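Side-chain contacts in 4-amino-4-deoxychorismate lyase (Legionella pneumophila, PDB 3LUL), which belongs to the class IV aminotransferase family of pyridoxal-phosphate enzymes and carries its cofactor as a modified lysine: residues 44-47 against 48-51; 66-69 against 70-74. All blocks are in the same frame, centred on the assembly; numbering follows the deposited sequence. Where two conformers were deposited one is given.

Interaction 1 of 2, residues 44-47 against 48-51; sequences YMHW and ERLG
Two turns of helix 43-57 meet here, in a class IV aminotransferase chain whose cofactor-bearing lysine, the modified residue LLP at position 141, is reached by Arg49. On one flank Tyr44 and Glu48, four residues apart, pack together. The tyrosine CG lies anti to the backbone N (chi1 173°), which lays the ring across the extended glutamate, with Glu48 CB over one ring face. Farther out, Glu48 OE1 lies 3.8 Å from Tyr44 CE1 and Glu48 OE2 3.6 Å from Tyr44 OH, with ring and carboxylate planes 49° apart. Water 1 ties the glutamate back to the helix, donating to Glu48 OE1 at 2.8 Å and to Met45 O at 2.7 Å. That carbonyl therefore serves two donors, since Arg49 N also bonds to Met45 O at 3.1 Å. The neighbouring backbone bond, Glu48 N to Tyr44 O, is shorter at 2.8 Å.

On another flank His46 and Arg49 run side by side, pointing the same way, their planes 67° apart. Arg49 NH2 stands 4.0 Å from His46 ND1, and Glu31 OE1 draws the two together, taking a salt bridge from Arg49 NH2 and a hydrogen bond from His46 ND1. The bend at chi3 turns the guanidinium so that NH1 bonds to the phosphate oxygen OP1 of LLP and to Pro199 O. Bonded to a carboxylate through one nitrogen and to a phosphate through another, the guanidinium is held in a fixed orientation and joins this helix to the cofactor.

Interaction 2 of 2, residues 66-69 against 70-74; sequences DDWF and EHLIQ
Asp67 O takes two bonds from His71, one turn further on. The backbone His71 N approaches it to 2.8 Å in the normal helical way, while the imidazole, folded back against its own helix, adds a weak second bond from His71 ND1 to Asp67 O at 3.0 Å, bent to 133° at the hydrogen. A chi1 of -84° swings the ring back toward the preceding turn and brings ND1 to the carbonyl. The Asp67 carboxylate does not join in, its OD2 being 6.2 Å from His71 ND1. Regular backbone bonds continue on both sides, Glu70 N to Asp66 O and Leu72 N to Trp68 O, and Ile73 N meets Phe69 O at 2.9 Å.

All of this belongs to helix 65-78, an amphipathic helix whose Trp68 and Leu72 are turned to the protein interior, where they touch Ala88 and Ile86 of strand 84-91, respectively. Leu72 lies over one face of the indole. Its CD1 makes an off-centre CH-pi contact with the five-membered ring, 4.0 Å from the centroid and 30° off the normal, and comes within 3.6 Å of Trp68 NE1. The indole N-H itself is spent on Ala43 O of helix 43-57.

Toward the next flank, Phe69 and Ile73 form a second apolar pair. Ile73 CG1 comes to 3.5 Å from Phe69 CE2, and Ile73 CD1 lies 3.8 Å from the same Phe69 CE2, the two side chains crossing at a slant. Pro40 of strand 39-40 touches Phe69, Leu72 and Ile73 alike.

Interactions 1 and 2 lie on consecutive helices, 43-57 and 65-78, which pack against each other in large part through Trp68, with Phe69 and Leu72 on Ala43: Leu50 CD2 comes to 3.6 Å from Trp68 CZ3, and the Trp47 and Trp68 rings meet with planes at about 60°. Both helices also touch the five-stranded sheet, one on strand 28-36 and the other on strand 84-91. Interaction 1, nearer the centre of the chain, sets a polar pair, His46 and Arg49, beside buried Leu50, and Arg49 reaches the cofactor phosphate. Interaction 2 keeps its buried side apolar and has acidic residues exposed on its outside. Each also has a partly exposed flank, bridged by a water at Glu48 and aromatic-aliphatic at Phe69.

Interaction 1 of 2, residues 44-47 against 48-51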
# COMPACT_ATOMS: atom_id res chain seq x y z
N TYR B 44 -6.35 22.70 -11.38
CA TYR B 44 -5.57 22.25 -12.55
C TYR B 44 -4.41 21.37 -12.10
O TYR B 44 -4.24 20.26 -12.60
CB TYR B 44 -5.07 23.41 -13.43
CG TYR B 44 -4.15 22.87 -14.48
CD1 TYR B 44 -2.79 22.94 -14.34
CD2 TYR B 44 -4.65 22.20 -15.60
CE1 TYR B 44 -1.94 22.41 -15.25
CE2 TYR B 44 -3.78 21.65 -16.54
CZ TYR B 44 -2.42 21.76 -16.35
OH TYR B 44 -1.50 21.25 -17.24
N MSE B 45 -3.62 21.86 -11.15
CA MSE B 45 -2.45 21.08 -10.75
C MSE B 45 -2.81 19.71 -10.18
O MSE B 45 -2.08 18.74 -10.41
CB MSE B 45 -1.52 21.89 -9.82
CG MSE B 45 -0.86 23.06 -10.54
SE MSE B 45 0.20 24.13 -9.30
CE MSE B 45 1.71 22.97 -9.34
N HIS B 46 -3.92 19.63 -9.44
CA HIS B 46 -4.43 18.35 -8.94
C HIS B 46 -4.86 17.42 -10.08
O HIS B 46 -4.55 16.24 -10.07
CB HIS B 46 -5.59 18.60 -7.98
CG HIS B 46 -5.17 19.16 -6.67
ND1 HIS B 46 -4.49 18.41 -5.73
CD2 HIS B 46 -5.33 20.40 -6.12
CE1 HIS B 46 -4.22 19.16 -4.67
NE2 HIS B 46 -4.74 20.37 -4.87
N TRP B 47 -5.59 17.97 -11.05
CA TRP B 47 -5.98 17.18 -12.24
C TRP B 47 -4.77 16.66 -13.01
O TRP B 47 -4.73 15.53 -13.48
CB TRP B 47 -6.85 18.09 -13.13
CG TRP B 47 -7.30 17.52 -14.43
CD1 TRP B 47 -8.39 16.70 -14.64
CD2 TRP B 47 -6.68 17.71 -15.69
NE1 TRP B 47 -8.49 16.40 -15.98
CE2 TRP B 47 -7.45 17.00 -16.65
CE3 TRP B 47 -5.55 18.42 -16.12
CZ2 TRP B 47 -7.12 16.97 -17.99
CZ3 TRP B 47 -5.22 18.39 -17.46
CH2 TRP B 47 -6.01 17.68 -18.39
N GLU B 48 -3.78 17.53 -13.16
CA GLU B 48 -2.57 17.18 -13.92
C GLU B 48 -1.84 16.02 -13.26
O GLU B 48 -1.43 15.07 -13.92
CB GLU B 48 -1.64 18.39 -13.97
CG GLU B 48 -0.29 18.18 -14.60
CD GLU B 48 0.60 19.43 -14.54
OE1 GLU B 48 0.62 20.15 -13.50
OE2 GLU B 48 1.28 19.69 -15.54
N ARG B 49 -1.63 16.13 -11.96
CA ARG B 49 -0.90 15.11 -11.23
C ARG B 49 -1.66 13.79 -11.24
O ARG B 49 -1.10 12.74 -11.48
CB ARG B 49 -0.65 15.55 -9.77
CG ARG B 49 0.14 14.50 -8.99
CD ARG B 49 0.66 15.02 -7.68
NE ARG B 49 -0.43 15.35 -6.75
CZ ARG B 49 -0.24 15.97 -5.59
NH1 ARG B 49 1.00 16.24 -5.15
NH2 ARG B 49 -1.28 16.26 -4.83
N LEU B 50 -2.96 13.86 -10.99
CA LEU B 50 -3.80 12.64 -10.98
C LEU B 50 -3.73 11.96 -12.33
O LEU B 50 -3.54 10.74 -12.39
CB LEU B 50 -5.25 12.93 -10.57
CG LEU B 50 -6.26 11.78 -10.53
CD1 LEU B 50 -5.73 10.63 -9.70
CD2 LEU B 50 -7.62 12.31 -10.03
N GLY B 51 -3.80 12.74 -13.41
CA GLY B 51 -3.75 12.18 -14.76
C GLY B 51 -2.40 11.58 -15.09
O GLY B 51 -2.32 10.53 -15.72
O HOH W 1 0.54 19.04 -10.97

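Interaction 2 of 2, residues 66-69 against 70-74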
# COMPACT_ATOMS: atom_id res chain seq x y z
N ASP B 66 -12.12 20.75 -17.77
CA ASP B 66 -13.36 21.51 -17.57
C ASP B 66 -14.42 20.66 -16.84
O ASP B 66 -15.12 21.17 -15.97
CB ASP B 66 -13.88 22.04 -18.89
CG ASP B 66 -13.00 23.17 -19.45
OD1 ASP B 66 -12.24 23.80 -18.69
OD2 ASP B 66 -13.09 23.43 -20.66
N ASP B 67 -14.56 19.39 -17.23
CA ASP B 67 -15.54 18.51 -16.59
C ASP B 67 -15.13 18.23 -15.13
O ASP B 67 -15.99 18.23 -14.22
CB ASP B 67 -15.73 17.20 -17.36
CG ASP B 67 -16.55 17.38 -18.64
OD1 ASP B 67 -17.12 18.46 -18.90
OD2 ASP B 67 -16.64 16.41 -19.40
N TRP B 68 -13.83 18.03 -14.91
CA TRP B 68 -13.28 17.86 -13.56
C TRP B 68 -13.66 19.04 -12.71
O TRP B 68 -14.21 18.89 -11.62
CB TRP B 68 -11.78 17.74 -13.67
CG TRP B 68 -10.92 17.95 -12.46
CD1 TRP B 68 -10.30 19.11 -12.10
CD2 TRP B 68 -10.48 16.96 -11.53
NE1 TRP B 68 -9.54 18.92 -10.99
CE2 TRP B 68 -9.62 17.60 -10.62
CE3 TRP B 68 -10.74 15.60 -11.37
CZ2 TRP B 68 -9.04 16.94 -9.56
CZ3 TRP B 68 -10.14 14.93 -10.32
CH2 TRP B 68 -9.31 15.60 -9.42
N PHE B 69 -13.35 20.23 -13.21
CA PHE B 69 -13.62 21.46 -12.46
C PHE B 69 -15.11 21.59 -12.17
O PHE B 69 -15.50 21.84 -11.04
CB PHE B 69 -13.08 22.69 -13.22
CG PHE B 69 -13.11 23.97 -12.41
CD1 PHE B 69 -12.02 24.34 -11.62
CD2 PHE B 69 -14.21 24.80 -12.47
CE1 PHE B 69 -12.04 25.52 -10.88
CE2 PHE B 69 -14.25 26.00 -11.73
CZ PHE B 69 -13.15 26.36 -10.95
N GLU B 70 -15.94 21.35 -13.17
CA GLU B 70 -17.42 21.40 -13.03
C GLU B 70 -17.92 20.42 -11.96
O GLU B 70 -18.81 20.76 -11.17
CB GLU B 70 -18.12 21.12 -14.38
CG GLU B 70 -19.66 20.83 -14.34
CD GLU B 70 -20.52 21.95 -13.74
OE1 GLU B 70 -19.95 22.97 -13.27
OE2 GLU B 70 -21.77 21.81 -13.74
N HIS B 71 -17.35 19.22 -11.93
CA HIS B 71 -17.67 18.25 -10.86
C HIS B 71 -17.31 18.75 -9.48
O HIS B 71 -18.09 18.57 -8.55
CB HIS B 71 -17.03 16.90 -11.10
CG HIS B 71 -17.83 16.03 -12.00
ND1 HIS B 71 -17.47 15.77 -13.30
CD2 HIS B 71 -18.99 15.36 -11.79
CE1 HIS B 71 -18.35 14.96 -13.85
NE2 HIS B 71 -19.29 14.70 -12.95
N LEU B 72 -16.16 19.40 -9.34
CA LEU B 72 -15.74 19.98 -8.06
C LEU B 72 -16.72 21.06 -7.63
O LEU B 72 -17.17 21.08 -6.48
CB LEU B 72 -14.31 20.55 -8.10
CG LEU B 72 -13.16 19.59 -8.46
CD1 LEU B 72 -11.82 20.35 -8.66
CD2 LEU B 72 -13.02 18.52 -7.37
N ILE B 73 -17.09 21.93 -8.57
CA ILE B 73 -18.01 23.04 -8.26
C ILE B 73 -19.36 22.48 -7.85
O ILE B 73 -19.95 22.96 -6.88
CB ILE B 73 -18.15 24.03 -9.42
CG1 ILE B 73 -16.82 24.76 -9.69
CG2 ILE B 73 -19.27 25.08 -9.13
CD1 ILE B 73 -16.26 25.57 -8.54
N GLN B 74 -19.84 21.44 -8.53
CA GLN B 74 -21.17 20.91 -8.23
C GLN B 74 -21.22 20.25 -6.86
O GLN B 74 -22.23 20.33 -6.18
CB GLN B 74 -21.69 19.94 -9.31
CG GLN B 74 -22.13 20.64 -10.64
CD GLN B 74 -23.08 21.86 -10.45
OE1 GLN B 74 -22.80 22.96 -10.94
NE2 GLN B 74 -24.21 21.66 -9.75